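Local coordinates for type II secretion pathway related protein (Escherichia coli, PDB 3SOL) that serves as the pilotin of a type II secretion system, probably binding the secretin and guiding it to the outer membrane, at residues Thr17-Met22 with Thr72-Lys77; Ser34-Ala39 with Asp55-Ser60; Thr68-Ser71 with Ile76-Arg79. One frame throughout, in Å; residues are numbered along the deposited sequence.

Interaction 1. Residues Thr17-Met22 with Thr72-Lys77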
loop_
_atom_site.group_PDB
_atom_site.type_symbol
_atom_site.label_atom_id
_atom_site.label_comp_id
_atom_site.label_asym_id
_atom_site.label_seq_id
_atom_site.Cartn_x
_atom_site.Cartn_y
_atom_site.Cartn_z
ATOM N N THR A 17 -2.791 1.765 0.677
ATOM C CA THR A 17 -3.689 1.590 -0.451
ATOM C C THR A 17 -4.909 0.776 -0.011
ATOM O O THR A 17 -6.051 1.089 -0.372
ATOM C CB THR A 17 -2.938 0.920 -1.644
ATOM O OG1 THR A 17 -1.800 1.747 -1.994
ATOM C CG2 THR A 17 -3.834 0.807 -2.820
ATOM N N ARG A 18 -4.679 -0.256 0.804
ATOM C CA ARG A 18 -5.794 -0.999 1.430
ATOM C C ARG A 18 -6.669 -0.091 2.312
ATOM O O ARG A 18 -7.907 -0.162 2.301
ATOM C CB ARG A 18 -5.266 -2.160 2.232
ATOM C CG ARG A 18 -6.305 -2.919 2.998
ATOM C CD ARG A 18 -5.590 -4.023 3.786
ATOM N NE ARG A 18 -6.510 -4.829 4.565
ATOM C CZ ARG A 18 -6.145 -5.806 5.396
ATOM N NH1 ARG A 18 -4.858 -6.106 5.585
ATOM N NH2 ARG A 18 -7.082 -6.501 6.034
ATOM N N TYR A 19 -6.024 0.773 3.068
ATOM C CA TYR A 19 -6.752 1.734 3.895
ATOM C C TYR A 19 -7.636 2.644 3.035
ATOM O O TYR A 19 -8.786 2.866 3.365
ATOM C CB TYR A 19 -5.788 2.548 4.759
ATOM C CG TYR A 19 -6.364 2.923 6.112
ATOM C CD1 TYR A 19 -6.058 2.179 7.231
ATOM C CD2 TYR A 19 -7.218 4.009 6.265
ATOM C CE1 TYR A 19 -6.567 2.495 8.477
ATOM C CE2 TYR A 19 -7.759 4.334 7.531
ATOM C CZ TYR A 19 -7.413 3.565 8.619
ATOM O OH TYR A 19 -7.879 3.821 9.884
ATOM N N LEU A 20 -7.109 3.133 1.912
ATOM C CA LEU A 20 -7.893 3.974 1.009
ATOM C C LEU A 20 -9.114 3.253 0.468
ATOM O O LEU A 20 -10.215 3.826 0.406
ATOM C CB LEU A 20 -7.022 4.476 -0.152
ATOM C CG LEU A 20 -6.055 5.597 0.187
ATOM C CD1 LEU A 20 -5.294 6.005 -1.077
ATOM C CD2 LEU A 20 -6.820 6.808 0.810
ATOM N N LYS A 21 -8.927 1.997 0.078
ATOM C CA LYS A 21 -10.006 1.206 -0.480
ATOM C C LYS A 21 -11.082 0.867 0.547
ATOM O O LYS A 21 -12.261 0.933 0.257
ATOM C CB LYS A 21 -9.449 -0.085 -1.075
ATOM C CG LYS A 21 -8.729 0.122 -2.375
ATOM C CD LYS A 21 -7.887 -1.107 -2.755
ATOM C CE LYS A 21 -8.695 -2.340 -2.976
ATOM N NZ LYS A 21 -7.784 -3.487 -3.282
ATOM N N MET A 22 -10.658 0.497 1.746
ATOM C CA MET A 22 -11.562 0.003 2.771
ATOM C C MET A 22 -12.260 1.159 3.516
ATOM O O MET A 22 -13.442 1.066 3.834
ATOM C CB MET A 22 -10.791 -0.878 3.778
ATOM C CG MET A 22 -10.321 -2.216 3.211
ATOM S SD MET A 22 -11.613 -3.501 3.171
ATOM C CE MET A 22 -12.351 -3.268 4.725
ATOM N N THR A 72 -5.269 9.449 15.072
ATOM C CA THR A 72 -5.545 10.475 14.065
ATOM C C THR A 72 -6.985 10.319 13.557
ATOM O O THR A 72 -7.444 9.205 13.291
ATOM C CB THR A 72 -4.574 10.377 12.881
ATOM O OG1 THR A 72 -3.227 10.407 13.370
ATOM C CG2 THR A 72 -4.797 11.499 11.885
ATOM N N PRO A 73 -7.716 11.425 13.428
ATOM C CA PRO A 73 -9.051 11.323 12.831
ATOM C C PRO A 73 -9.045 10.599 11.506
ATOM O O PRO A 73 -8.139 10.787 10.686
ATOM C CB PRO A 73 -9.470 12.787 12.666
ATOM C CG PRO A 73 -8.790 13.459 13.787
ATOM C CD PRO A 73 -7.446 12.784 13.926
ATOM N N GLU A 74 -10.043 9.741 11.295
ATOM C CA GLU A 74 -10.049 8.916 10.098
ATOM C C GLU A 74 -10.027 9.769 8.818
ATOM O O GLU A 74 -9.349 9.417 7.858
ATOM C CB GLU A 74 -11.270 7.998 10.095
ATOM C CG GLU A 74 -11.295 6.972 11.204
ATOM C CD GLU A 74 -10.108 6.035 11.126
ATOM O OE1 GLU A 74 -9.908 5.479 10.038
ATOM O OE2 GLU A 74 -9.392 5.898 12.144
ATOM N N TYR A 75 -10.750 10.889 8.793
ATOM C CA TYR A 75 -10.810 11.688 7.570
ATOM C C TYR A 75 -9.420 12.265 7.245
ATOM O O TYR A 75 -9.089 12.430 6.067
ATOM C CB TYR A 75 -11.887 12.786 7.625
ATOM C CG TYR A 75 -11.457 14.076 8.279
ATOM C CD1 TYR A 75 -10.956 15.143 7.505
ATOM C CD2 TYR A 75 -11.553 14.252 9.642
ATOM C CE1 TYR A 75 -10.537 16.339 8.090
ATOM C CE2 TYR A 75 -11.130 15.467 10.250
ATOM C CZ TYR A 75 -10.617 16.495 9.451
ATOM O OH TYR A 75 -10.228 17.669 10.039
ATOM N N ILE A 76 -8.608 12.551 8.267
ATOM C CA ILE A 76 -7.251 13.071 8.032
ATOM C C ILE A 76 -6.350 11.981 7.479
ATOM O O ILE A 76 -5.531 12.229 6.576
ATOM C CB ILE A 76 -6.666 13.706 9.323
ATOM C CG1 ILE A 76 -7.410 15.009 9.581
ATOM C CG2 ILE A 76 -5.135 14.001 9.198
ATOM C CD1 ILE A 76 -7.125 15.677 10.923
ATOM N N LYS A 77 -6.522 10.754 7.985
ATOM C CA LYS A 77 -5.810 9.591 7.415
ATOM C C LYS A 77 -6.088 9.497 5.925
ATOM O O LYS A 77 -5.151 9.346 5.118
ATOM C CB LYS A 77 -6.238 8.281 8.077
ATOM C CG LYS A 77 -5.883 8.171 9.551
ATOM C CD LYS A 77 -6.324 6.836 10.126
ATOM C CE LYS A 77 -6.068 6.747 11.611
ATOM N NZ LYS A 77 -6.693 5.520 12.223
#
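The phenol ring of Tyr19 receives Glu74 at its edge: OE1 lies in the ring plane beside the hydroxyl, and the carboxylate is turned 31° from the ring. Lys77 comes to the same ring obliquely, its CD 3.8 Å from Tyr19 CZ, while Tyr64 and Leu67 of helix 53-69 also pack on the tyrosine. The contact joins two helices of the all-helical pilotin fold, 5-23 and 74-84, at the N-terminal end of the latter, where Pro73 is the N-cap. Tyrosine suits this place because its ring fills buried space while its hydroxyl both gives and takes a hydrogen bond. Tyr19 OH donates to Glu74 OE1 at 2.6 Å, on the syn lone pair, and accepts from Lys77 NZ at 3.1 Å. The bend at chi2 (-61°) swings the Glu74 carboxylate toward the tips of Tyr19 and Lys77, whereas Lys77 runs extended beyond CG and carries its ammonium to the phenol oxygen. Glu74 and Lys77 are three residues, about one helical turn, apart, so their charges can meet, and the pairing should make burial of the lysine less costly. This salt bridge closes the triangle: Lys77 NZ meets Glu74 OE2 at 2.7 Å from the syn side, 26° out of the carboxylate plane.

Interaction 2. Residues Ser34-Ala39 with Asp55-Ser60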
loop_
_atom_site.group_PDB
_atom_site.type_symbol
_atom_site.label_atom_id
_atom_site.label_comp_id
_atom_site.label_asym_id
_atom_site.label_seq_id
_atom_site.Cartn_x
_atom_site.Cartn_y
_atom_site.Cartn_z
ATOM N N SER A 34 -3.891 -7.380 -7.724
ATOM C CA SER A 34 -3.314 -6.439 -8.683
ATOM C C SER A 34 -2.282 -5.524 -8.027
ATOM O O SER A 34 -1.202 -5.302 -8.573
ATOM C CB SER A 34 -4.407 -5.609 -9.346
ATOM O OG SER A 34 -5.162 -6.442 -10.210
ATOM N N ILE A 35 -2.615 -5.023 -6.844
ATOM C CA ILE A 35 -1.722 -4.126 -6.092
ATOM C C ILE A 35 -0.414 -4.837 -5.755
ATOM O O ILE A 35 0.682 -4.293 -5.943
ATOM C CB ILE A 35 -2.408 -3.618 -4.786
ATOM C CG1 ILE A 35 -3.607 -2.721 -5.142
ATOM C CG2 ILE A 35 -1.407 -2.876 -3.889
ATOM C CD1 ILE A 35 -4.597 -2.489 -3.982
ATOM N N LEU A 36 -0.527 -6.072 -5.293
ATOM C CA LEU A 36 0.668 -6.871 -4.975
ATOM C C LEU A 36 1.518 -7.170 -6.213
ATOM O O LEU A 36 2.756 -7.118 -6.143
ATOM C CB LEU A 36 0.271 -8.149 -4.227
ATOM C CG LEU A 36 -0.172 -7.914 -2.780
ATOM C CD1 LEU A 36 -0.805 -9.161 -2.188
ATOM C CD2 LEU A 36 1.033 -7.476 -1.935
ATOM N N ASN A 37 0.866 -7.464 -7.342
ATOM C CA ASN A 37 1.566 -7.693 -8.619
ATOM C C ASN A 37 2.368 -6.470 -9.024
ATOM O O ASN A 37 3.497 -6.587 -9.489
ATOM C CB ASN A 37 0.592 -7.999 -9.768
ATOM C CG ASN A 37 -0.074 -9.368 -9.650
ATOM O OD1 ASN A 37 0.349 -10.221 -8.867
ATOM N ND2 ASN A 37 -1.141 -9.576 -10.433
ATOM N N VAL A 38 1.755 -5.302 -8.869
ATOM C CA VAL A 38 2.382 -4.039 -9.219
ATOM C C VAL A 38 3.533 -3.717 -8.258
ATOM O O VAL A 38 4.591 -3.257 -8.689
ATOM C CB VAL A 38 1.347 -2.901 -9.245
ATOM C CG1 VAL A 38 2.033 -1.544 -9.402
ATOM C CG2 VAL A 38 0.343 -3.133 -10.373
ATOM N N ALA A 39 3.341 -3.989 -6.971
ATOM C CA ALA A 39 4.424 -3.861 -5.988
ATOM C C ALA A 39 5.596 -4.791 -6.310
ATOM O O ALA A 39 6.754 -4.407 -6.154
ATOM C CB ALA A 39 3.903 -4.131 -4.577
ATOM N N ASP A 55 5.652 -11.807 1.502
ATOM C CA ASP A 55 6.350 -10.959 2.487
ATOM C C ASP A 55 5.667 -9.596 2.577
ATOM O O ASP A 55 5.346 -9.113 3.675
ATOM C CB ASP A 55 7.835 -10.751 2.114
ATOM C CG ASP A 55 8.720 -11.958 2.441
ATOM O OD1 ASP A 55 8.192 -13.021 2.847
ATOM O OD2 ASP A 55 9.960 -11.839 2.274
ATOM N N ILE A 56 5.443 -8.982 1.415
ATOM C CA ILE A 56 4.796 -7.653 1.342
ATOM C C ILE A 56 3.390 -7.708 1.932
ATOM O O ILE A 56 2.995 -6.812 2.693
ATOM C CB ILE A 56 4.735 -7.111 -0.125
ATOM C CG1 ILE A 56 6.150 -6.840 -0.667
ATOM C CG2 ILE A 56 3.870 -5.837 -0.207
ATOM C CD1 ILE A 56 6.256 -6.845 -2.194
ATOM N N ARG A 57 2.641 -8.756 1.581
ATOM C CA ARG A 57 1.265 -8.933 2.058
ATOM C C ARG A 57 1.215 -9.100 3.584
ATOM O O ARG A 57 0.420 -8.427 4.249
ATOM C CB ARG A 57 0.594 -10.130 1.365
ATOM C CG ARG A 57 -0.910 -10.272 1.652
ATOM C CD ARG A 57 -1.415 -11.699 1.406
ATOM N NE ARG A 57 -0.840 -12.649 2.368
ATOM C CZ ARG A 57 -0.172 -13.767 2.070
ATOM N NH1 ARG A 57 0.023 -14.158 0.808
ATOM N NH2 ARG A 57 0.300 -14.525 3.057
ATOM N N LYS A 58 2.066 -9.965 4.141
ATOM C CA LYS A 58 2.040 -10.249 5.586
ATOM C C LYS A 58 2.379 -9.014 6.423
ATOM O O LYS A 58 1.670 -8.681 7.391
ATOM C CB LYS A 58 2.984 -11.406 5.929
ATOM C CG LYS A 58 2.446 -12.767 5.493
ATOM C CD LYS A 58 3.467 -13.884 5.675
ATOM C CE LYS A 58 3.043 -15.146 4.916
ATOM N NZ LYS A 58 3.942 -16.327 5.153
ATOM N N HIS A 59 3.438 -8.310 6.031
ATOM C CA HIS A 59 3.834 -7.088 6.729
ATOM C C HIS A 59 2.768 -5.999 6.569
ATOM O O HIS A 59 2.493 -5.261 7.507
ATOM C CB HIS A 59 5.184 -6.564 6.226
ATOM C CG HIS A 59 5.855 -5.610 7.174
ATOM N ND1 HIS A 59 6.175 -5.954 8.472
ATOM C CD2 HIS A 59 6.286 -4.336 7.011
ATOM C CE1 HIS A 59 6.756 -4.930 9.072
ATOM N NE2 HIS A 59 6.840 -3.936 8.207
ATOM N N SER A 60 2.195 -5.901 5.376
ATOM C CA SER A 60 1.155 -4.914 5.106
ATOM C C SER A 60 -0.041 -5.127 6.038
ATOM O O SER A 60 -0.626 -4.149 6.532
ATOM C CB SER A 60 0.718 -4.967 3.639
ATOM O OG SER A 60 -0.326 -4.035 3.389
#
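Leu36 reaches across from helix 32-45 to Ile56 and Arg57 of helix 53-69. Its CB points toward the other helix, and with CG anti to the carbonyl carbon (chi1 -73°) the side chain carries its fork out to the facing backbone, where the two methyl groups part company. CD2 goes to Ile56, lying 3.7 Å from Ile56 CG2, and also comes within 4.1 Å of Arg57 N, against the helix backbone itself. CD1 takes the neighbouring residue, resting on the aliphatic root of the arginine at 3.9 Å from Arg57 CB and 4.0 Å from Arg57 CG. A branched tip thus lets one leucine touch two successive residues of the partner helix.

Ile56 is likewise used at both of its branches. CG2 meets Leu36, the two side chains sliding past each other in opposite directions, while the longer arm ends with CD1 4.3 Å from Ala39 CB. Alanine, one turn after Leu36, gives that arm a short neighbour; Ala39 also touches Met10 of helix 5-23.

The two segments cross steeply, their axes 10.8 Å apart at closest approach and their directions 120° apart. Such spacing leaves room for medium-sized aliphatic side chains between the helices. Helix 5-23 adjoins both segments, touching Ile35 through Lys21 and Ser60 through Ser15, while Phe88 and Leu92 of helix 86-93 pack on Ile35 and Val38. The contact therefore belongs to the interior of the helical bundle.

Arg57 marks its margin: its methylenes join the apolar layer, but the bend at chi3 (67°) leads the guanidinium away from helix 32-45. Being made of van der Waals contacts between aliphatic groups, the interface probably draws its stability largely from close packing and the exclusion of water.

Interaction 3. Residues Thr68-Ser71 with Ile76-Arg79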
loop_
_atom_site.group_PDB
_atom_site.type_symbol
_atom_site.label_atom_id
_atom_site.label_comp_id
_atom_site.label_asym_id
_atom_site.label_seq_id
_atom_site.Cartn_x
_atom_site.Cartn_y
_atom_site.Cartn_z
ATOM N N THR A 68 -5.204 1.319 11.658
ATOM C CA THR A 68 -6.587 1.416 12.150
ATOM C C THR A 68 -6.632 1.899 13.605
ATOM O O THR A 68 -7.525 2.652 13.976
ATOM C CB THR A 68 -7.395 0.099 12.003
ATOM O OG1 THR A 68 -6.878 -0.914 12.886
ATOM C CG2 THR A 68 -7.337 -0.394 10.572
ATOM N N ARG A 69 -5.650 1.497 14.408
ATOM C CA ARG A 69 -5.594 1.856 15.817
ATOM C C ARG A 69 -5.080 3.263 16.091
ATOM O O ARG A 69 -5.285 3.778 17.179
ATOM C CB ARG A 69 -4.680 0.903 16.561
ATOM C CG ARG A 69 -5.125 -0.513 16.610
ATOM C CD ARG A 69 -4.031 -1.310 17.289
ATOM N NE ARG A 69 -4.314 -2.731 17.310
ATOM C CZ ARG A 69 -5.145 -3.327 18.162
ATOM N NH1 ARG A 69 -5.800 -2.627 19.090
ATOM N NH2 ARG A 69 -5.315 -4.641 18.085
ATOM N N ASP A 70 -4.384 3.867 15.130
ATOM C CA ASP A 70 -3.841 5.227 15.289
ATOM C C ASP A 70 -5.000 6.191 15.554
ATOM O O ASP A 70 -6.023 6.106 14.888
ATOM C CB ASP A 70 -3.078 5.606 14.016
ATOM C CG ASP A 70 -2.430 6.958 14.089
ATOM O OD1 ASP A 70 -3.152 7.971 14.037
ATOM O OD2 ASP A 70 -1.184 7.006 14.172
ATOM N N SER A 71 -4.833 7.085 16.537
ATOM C CA SER A 71 -5.903 7.995 16.969
ATOM C C SER A 71 -6.095 9.254 16.098
ATOM O O SER A 71 -7.003 10.043 16.359
ATOM C CB SER A 71 -5.673 8.433 18.421
ATOM O OG SER A 71 -4.551 9.290 18.478
ATOM N N ILE A 76 -8.608 12.551 8.267
ATOM C CA ILE A 76 -7.251 13.071 8.032
ATOM C C ILE A 76 -6.350 11.981 7.479
ATOM O O ILE A 76 -5.531 12.229 6.576
ATOM C CB ILE A 76 -6.666 13.706 9.323
ATOM C CG1 ILE A 76 -7.410 15.009 9.581
ATOM C CG2 ILE A 76 -5.135 14.001 9.198
ATOM C CD1 ILE A 76 -7.125 15.677 10.923
ATOM N N LYS A 77 -6.522 10.754 7.985
ATOM C CA LYS A 77 -5.810 9.591 7.415
ATOM C C LYS A 77 -6.088 9.497 5.925
ATOM O O LYS A 77 -5.151 9.346 5.118
ATOM C CB LYS A 77 -6.238 8.281 8.077
ATOM C CG LYS A 77 -5.883 8.171 9.551
ATOM C CD LYS A 77 -6.324 6.836 10.126
ATOM C CE LYS A 77 -6.068 6.747 11.611
ATOM N NZ LYS A 77 -6.693 5.520 12.223
ATOM N N CYS A 78 -7.373 9.569 5.571
ATOM C CA CYS A 78 -7.788 9.525 4.161
ATOM C C CYS A 78 -7.128 10.636 3.346
ATOM O O CYS A 78 -6.590 10.389 2.258
ATOM C CB CYS A 78 -9.296 9.619 4.040
ATOM S SG CYS A 78 -10.193 8.203 4.730
ATOM N N ARG A 79 -7.139 11.853 3.887
ATOM C CA ARG A 79 -6.569 12.991 3.148
ATOM C C ARG A 79 -5.053 12.864 2.973
ATOM O O ARG A 79 -4.522 13.189 1.918
ATOM C CB ARG A 79 -6.947 14.314 3.823
ATOM C CG ARG A 79 -8.417 14.602 3.638
ATOM C CD ARG A 79 -8.896 15.881 4.246
ATOM N NE ARG A 79 -10.283 16.050 3.804
ATOM C CZ ARG A 79 -10.682 16.688 2.708
ATOM N NH1 ARG A 79 -9.831 17.343 1.923
ATOM N NH2 ARG A 79 -11.976 16.685 2.418
#
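Lys77 NZ is held by several groups: besides its salt bridge to Glu74 and its bond to Tyr19 OH, it donates to Asp70 O at 2.8 Å, the bond that defines this contact. The setting is a short four-residue connection, 70-73, between helix 53-69 and helix 74-84 of the all-helical pilotin fold. Asp70 is the first residue to leave helical backbone angles; its carbonyl lies past the end of helix 53-69 and accepts a hydrogen bond from the ammonium. The approach is bent, with a C=O...donor angle of 137° and the nitrogen tilted 24° from the carbonyl plane. Leu67 O supplies another acceptor from the last turn of the same helix; carbonyls gathered at a helix C-terminus would be expected to steady a positive charge. Lysine suits the position because its long chain spans the gap from one helix to the end of the other, while a tip with three N-H groups can serve more than one acceptor.

The aspartate side chain has a different task. OD1 takes a hydrogen bond from Thr72 OG1, a bond within the connection, between residues two apart. One residue after the lysine, Cys78 is joined by a disulfide to Cys24, tying helix 74-84 covalently to the chain just beyond helix 5-23. Asp70 and Lys77 pass in opposite directions, leaving Asp70 OD1 4.0 Å from Lys77 CE.

How the interactions relate
Interactions 1 and 3 are two sides of one polar site: they share Lys77, their centres lie about 5 Å apart, and together they bring helices 5-23, 53-69 and 74-84 to one point. Interaction 1 is its buried side, and interaction 3 reaches the more exposed turn. Interaction 2 lies across the chain's centre, about 18 Å from interaction 1 between centres, and is buried and aliphatic. Helix 53-69 runs between the two regions, apolar in its contact with 34-39 but offering a backbone carbonyl just past its C-terminal end. Interactions 1 and 2 nevertheless meet, where Thr17 CG2 packs 3.6 Å from Ile35 CD1.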